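Local atomic coordinates of exoglucanase A (Cellulomonas fimi, PDB entry 7CBD), a protein that hydrolyses the 1,4-beta-glucosidic linkages of cellulose through its family 6 catalytic domain, with inversion of anomeric configuration, releasing cellobiose from the non-reducing chain ends. Residues L154-S159 and S196-W201; S258-E263 and N399-G404. One frame throughout, in Å; residues are numbered along the deposited sequence.

In the fold
Interaction 1 closes before interaction 2 opens along the chain, and their centres lie about 15 Å apart, on the same side of the chain's centre. The segments of interaction 1 follow strands 141-146 and 187-192, parallel neighbours in the central sheet, and the W198 side chain comes within about 4 Å of that of D149, the predicted proton donor. Interaction 2 is farther out, about 22 Å from the centre of the chain against about 16 Å; it joins the loop between strand 254-255 and helix 270-283 to the small hairpin 394-395/401-402. The two meet directly where W201 NE1 reaches E263 O at 2.8 Å, a probable hydrogen bond, which ties the segment after strand 187-192 to the loop that precedes helix 270-283.

Interaction 1: L154-S159 and S196-W201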
# COMPACT_ATOMS: atom_id res chain seq x y z
N LEU A 154 2.48 -1.98 -17.32
CA LEU A 154 2.88 -1.75 -18.71
C LEU A 154 4.08 -2.57 -19.12
O LEU A 154 4.35 -2.69 -20.32
CB LEU A 154 3.11 -0.25 -18.95
CG LEU A 154 1.97 0.68 -18.51
CD1 LEU A 154 2.24 2.10 -18.97
CD2 LEU A 154 0.59 0.20 -18.98
N THR A 155 4.81 -3.16 -18.16
CA THR A 155 5.96 -3.99 -18.45
C THR A 155 5.78 -5.45 -18.05
O THR A 155 6.66 -6.27 -18.34
CB THR A 155 7.19 -3.45 -17.72
OG1 THR A 155 6.84 -3.23 -16.35
CG2 THR A 155 7.65 -2.14 -18.34
N THR A 156 4.69 -5.79 -17.37
CA THR A 156 4.42 -7.16 -16.97
C THR A 156 3.10 -7.70 -17.50
O THR A 156 2.98 -8.90 -17.71
CB THR A 156 4.38 -7.27 -15.44
OG1 THR A 156 3.37 -6.39 -14.93
CG2 THR A 156 5.74 -6.92 -14.84
N ASN A 157 2.11 -6.84 -17.71
CA ASN A 157 0.75 -7.26 -18.01
C ASN A 157 0.24 -6.68 -19.32
O ASN A 157 -0.97 -6.61 -19.54
CB ASN A 157 -0.18 -6.88 -16.86
CG ASN A 157 0.18 -7.61 -15.59
OD1 ASN A 157 0.61 -8.77 -15.64
ND2 ASN A 157 0.01 -6.94 -14.45
N ILE A 158 1.16 -6.27 -20.21
CA ILE A 158 0.78 -5.61 -21.45
C ILE A 158 0.15 -6.58 -22.44
O ILE A 158 -0.37 -6.14 -23.48
CB ILE A 158 1.97 -4.79 -22.01
CG1 ILE A 158 1.50 -3.64 -22.90
CG2 ILE A 158 2.94 -5.68 -22.78
CD1 ILE A 158 0.72 -2.58 -22.16
N SER A 159 0.16 -7.89 -22.15
CA SER A 159 -0.57 -8.85 -22.97
C SER A 159 -2.07 -8.73 -22.80
O SER A 159 -2.82 -9.28 -23.61
CB SER A 159 -0.13 -10.29 -22.66
OG SER A 159 -0.39 -10.63 -21.31
N SER A 196 7.57 -7.01 -4.19
CA SER A 196 8.51 -8.00 -4.71
C SER A 196 7.83 -9.18 -5.37
O SER A 196 8.41 -9.79 -6.27
CB SER A 196 9.45 -8.50 -3.60
OG SER A 196 8.74 -9.02 -2.49
N GLY A 197 6.62 -9.53 -4.94
CA GLY A 197 5.91 -10.64 -5.57
C GLY A 197 5.38 -10.34 -6.95
O GLY A 197 4.83 -11.23 -7.60
N TRP A 198 5.52 -9.10 -7.41
CA TRP A 198 5.15 -8.69 -8.75
C TRP A 198 6.37 -8.34 -9.59
O TRP A 198 6.48 -8.80 -10.74
CB TRP A 198 4.21 -7.47 -8.64
CG TRP A 198 3.63 -6.93 -9.92
CD1 TRP A 198 3.69 -7.48 -11.18
CD2 TRP A 198 2.90 -5.71 -10.05
NE1 TRP A 198 3.02 -6.68 -12.07
CE2 TRP A 198 2.53 -5.59 -11.41
CE3 TRP A 198 2.51 -4.71 -9.15
CZ2 TRP A 198 1.80 -4.50 -11.88
CZ3 TRP A 198 1.79 -3.64 -9.62
CH2 TRP A 198 1.44 -3.54 -10.98
N LEU A 199 7.32 -7.60 -9.03
CA LEU A 199 8.39 -7.01 -9.81
C LEU A 199 9.79 -7.43 -9.37
O LEU A 199 10.77 -6.88 -9.87
CB LEU A 199 8.28 -5.48 -9.81
CG LEU A 199 6.92 -4.93 -10.25
CD1 LEU A 199 6.84 -3.44 -10.02
CD2 LEU A 199 6.64 -5.30 -11.71
N GLY A 200 9.92 -8.40 -8.46
CA GLY A 200 11.23 -8.74 -7.94
C GLY A 200 12.16 -9.40 -8.94
O GLY A 200 13.39 -9.26 -8.83
N TRP A 201 11.61 -10.14 -9.90
CA TRP A 201 12.42 -10.74 -10.96
C TRP A 201 13.18 -9.67 -11.72
O TRP A 201 12.63 -8.61 -12.04
CB TRP A 201 11.51 -11.49 -11.95
CG TRP A 201 10.74 -12.62 -11.31
CD1 TRP A 201 11.12 -13.93 -11.24
CD2 TRP A 201 9.47 -12.53 -10.66
NE1 TRP A 201 10.17 -14.66 -10.58
CE2 TRP A 201 9.14 -13.83 -10.22
CE3 TRP A 201 8.57 -11.49 -10.41
CZ2 TRP A 201 7.95 -14.11 -9.54
CZ3 TRP A 201 7.39 -11.77 -9.72
CH2 TRP A 201 7.10 -13.07 -9.29
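T156 and W198 make the one hydrogen bond between the segments: the indole N-H of W198 NE1 reaches T156 OG1 at 2.9 Å. The bond is somewhat bent (148° at the hydrogen), and the hydroxyl lies at the edge of the ring, 19° out of its plane. W198 has CG anti to the backbone N (chi1 -176°), which swings the indole out from helix 196-199 toward the threonine. T156 OG1 is also bonded to the carbonyl O of P152, which can only accept, so the hydroxyl accepts a hydrogen bond from the indole and donates its own to P152 O.

The remaining contacts are packing. The methyl T156 CG2 meets L199 CD2 at 3.6 Å, the two side chains crossing at about a right angle, while that same leucine methyl sits over the rim of one face of W198. N157 approaches the indole obliquely, its ND2 3.8 Å from W198 NE1 and its amide nearly parallel to the ring; that ND2 is hydrogen-bonded to N153 OD1.

These short segments follow strands 141-146 and 187-192, parallel neighbours in the family 6 distorted beta/alpha barrel, and W198 lies about 4 Å from D149, the predicted proton donor, side chain to side chain.

Interaction 2: S258-E263 and N399-G404; sequences SSKFYE and NNQLTG
One water is gripped by three groups, two from 258-263 and one from 399-404. It donates to the backbone K260 O at 2.7 Å and to the carboxylate E263 OE2, also at 2.7 Å, and accepts from the amide of N399, whose ND2 is 2.9 Å away. With both its protons given and a third bond received, the water joins the turn to N399 without a direct bond between the residues. E263 OE2 has a second partner in H330 NE2, so OE2 is hydrogen-bonded to the imidazole as well as to the water. The E263 and N399 side chains run antiparallel alongside one another, with their flat ends turned 60° apart.

The second link is direct but weak. K260 stretches out fully from a CG anti to its backbone N (chi1 -173°), and Q401 reaches out toward it from the facing segment, bringing OE1 to 3.3 Å from K260 NZ. The lysine's CE packs against the same amide, 3.6 Å from Q401 CD, and passes N399 ND2 at 4.0 Å. Q401 NE2 meanwhile is bonded to the backbone O of L398, which fixes which end of the amide faces the lysine. With an alanine here, the ammonium would probably lose its weak amide partner and swing more freely, while L398 O would be left without this donor.

Q401 belongs to strand 401-402, paired antiparallel with 394-395, and N400 and Q401 together face S395 in a G1 beta bulge. Across the contact, K260 N is bonded to N317 OD1 of helix 316-323, and V320 of that helix packs against F261 and Y262. This surface contact thus sets the turn of the hairpin and the start of strand 401-402 against a loop backed by helix 316-323.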
# COMPACT_ATOMS: atom_id res chain seq x y z
N SER A 258 13.81 -21.56 -6.50
CA SER A 258 13.07 -22.31 -7.51
C SER A 258 11.82 -22.98 -6.97
O SER A 258 11.11 -23.64 -7.74
CB SER A 258 13.97 -23.35 -8.17
OG SER A 258 14.22 -24.43 -7.30
N SER A 259 11.54 -22.83 -5.68
CA SER A 259 10.31 -23.33 -5.10
C SER A 259 9.09 -22.76 -5.82
O SER A 259 9.13 -21.68 -6.43
CB SER A 259 10.23 -22.94 -3.62
OG SER A 259 10.29 -21.52 -3.46
N LYS A 260 7.98 -23.50 -5.73
CA LYS A 260 6.71 -23.05 -6.28
C LYS A 260 6.33 -21.66 -5.79
O LYS A 260 5.78 -20.84 -6.54
CB LYS A 260 5.63 -24.08 -5.91
CG LYS A 260 4.26 -23.87 -6.54
CD LYS A 260 3.27 -24.94 -6.06
CE LYS A 260 1.98 -24.90 -6.86
NZ LYS A 260 1.04 -26.01 -6.52
N PHE A 261 6.62 -21.36 -4.52
CA PHE A 261 6.20 -20.08 -3.99
C PHE A 261 6.99 -18.92 -4.58
O PHE A 261 6.44 -17.82 -4.76
CB PHE A 261 6.33 -20.08 -2.47
CG PHE A 261 5.66 -18.91 -1.80
CD1 PHE A 261 4.27 -18.82 -1.76
CD2 PHE A 261 6.40 -17.89 -1.23
CE1 PHE A 261 3.65 -17.75 -1.14
CE2 PHE A 261 5.79 -16.82 -0.61
CZ PHE A 261 4.41 -16.75 -0.57
N TYR A 262 8.27 -19.11 -4.89
CA TYR A 262 9.08 -17.98 -5.31
C TYR A 262 9.33 -17.89 -6.82
O TYR A 262 9.65 -16.81 -7.30
CB TYR A 262 10.41 -17.90 -4.53
CG TYR A 262 10.20 -17.49 -3.09
CD1 TYR A 262 9.59 -16.29 -2.77
CD2 TYR A 262 10.61 -18.32 -2.06
CE1 TYR A 262 9.39 -15.92 -1.45
CE2 TYR A 262 10.43 -17.96 -0.74
CZ TYR A 262 9.82 -16.77 -0.44
OH TYR A 262 9.63 -16.43 0.89
N GLU A 263 9.19 -18.99 -7.57
CA GLU A 263 9.24 -18.93 -9.04
C GLU A 263 10.53 -18.26 -9.53
O GLU A 263 10.52 -17.47 -10.48
CB GLU A 263 8.02 -18.21 -9.62
CG GLU A 263 6.68 -18.87 -9.29
CD GLU A 263 5.47 -18.08 -9.79
OE1 GLU A 263 5.59 -16.86 -10.03
OE2 GLU A 263 4.38 -18.69 -9.91
N ASN A 399 -0.72 -19.49 -10.71
CA ASN A 399 -0.27 -20.82 -11.11
C ASN A 399 -1.36 -21.86 -10.88
O ASN A 399 -1.13 -22.94 -10.32
CB ASN A 399 1.05 -21.19 -10.41
CG ASN A 399 1.69 -22.43 -11.00
OD1 ASN A 399 1.29 -22.91 -12.07
ND2 ASN A 399 2.70 -22.96 -10.32
N ASN A 400 -2.59 -21.52 -11.30
CA ASN A 400 -3.73 -22.43 -11.24
C ASN A 400 -4.01 -22.92 -9.82
O ASN A 400 -4.09 -24.12 -9.56
CB ASN A 400 -3.57 -23.61 -12.21
CG ASN A 400 -3.68 -23.19 -13.65
OD1 ASN A 400 -4.33 -22.19 -13.97
ND2 ASN A 400 -3.07 -23.96 -14.53
N GLN A 401 -4.15 -21.97 -8.90
CA GLN A 401 -4.47 -22.25 -7.51
C GLN A 401 -5.60 -21.34 -7.06
O GLN A 401 -5.83 -20.27 -7.64
CB GLN A 401 -3.25 -22.05 -6.60
CG GLN A 401 -2.10 -23.00 -6.94
CD GLN A 401 -0.86 -22.75 -6.12
OE1 GLN A 401 -0.58 -23.47 -5.16
NE2 GLN A 401 -0.10 -21.72 -6.49
N LEU A 402 -6.31 -21.76 -6.01
CA LEU A 402 -7.35 -20.94 -5.42
C LEU A 402 -6.78 -19.64 -4.86
O LEU A 402 -5.63 -19.57 -4.43
CB LEU A 402 -8.05 -21.70 -4.30
CG LEU A 402 -8.99 -22.83 -4.74
CD1 LEU A 402 -9.39 -23.70 -3.56
CD2 LEU A 402 -10.23 -22.28 -5.44
N THR A 403 -7.63 -18.60 -4.85
CA THR A 403 -7.19 -17.28 -4.40
C THR A 403 -6.84 -17.26 -2.93
O THR A 403 -6.04 -16.42 -2.49
CB THR A 403 -8.31 -16.26 -4.61
OG1 THR A 403 -9.47 -16.70 -3.89
CG2 THR A 403 -8.66 -16.08 -6.09
N GLY A 404 -7.45 -18.13 -2.13
CA GLY A 404 -7.33 -17.97 -0.69
C GLY A 404 -7.93 -16.68 -0.18
O GLY A 404 -7.57 -16.22 0.90
O HOH W 1 4.14 -21.09 -8.71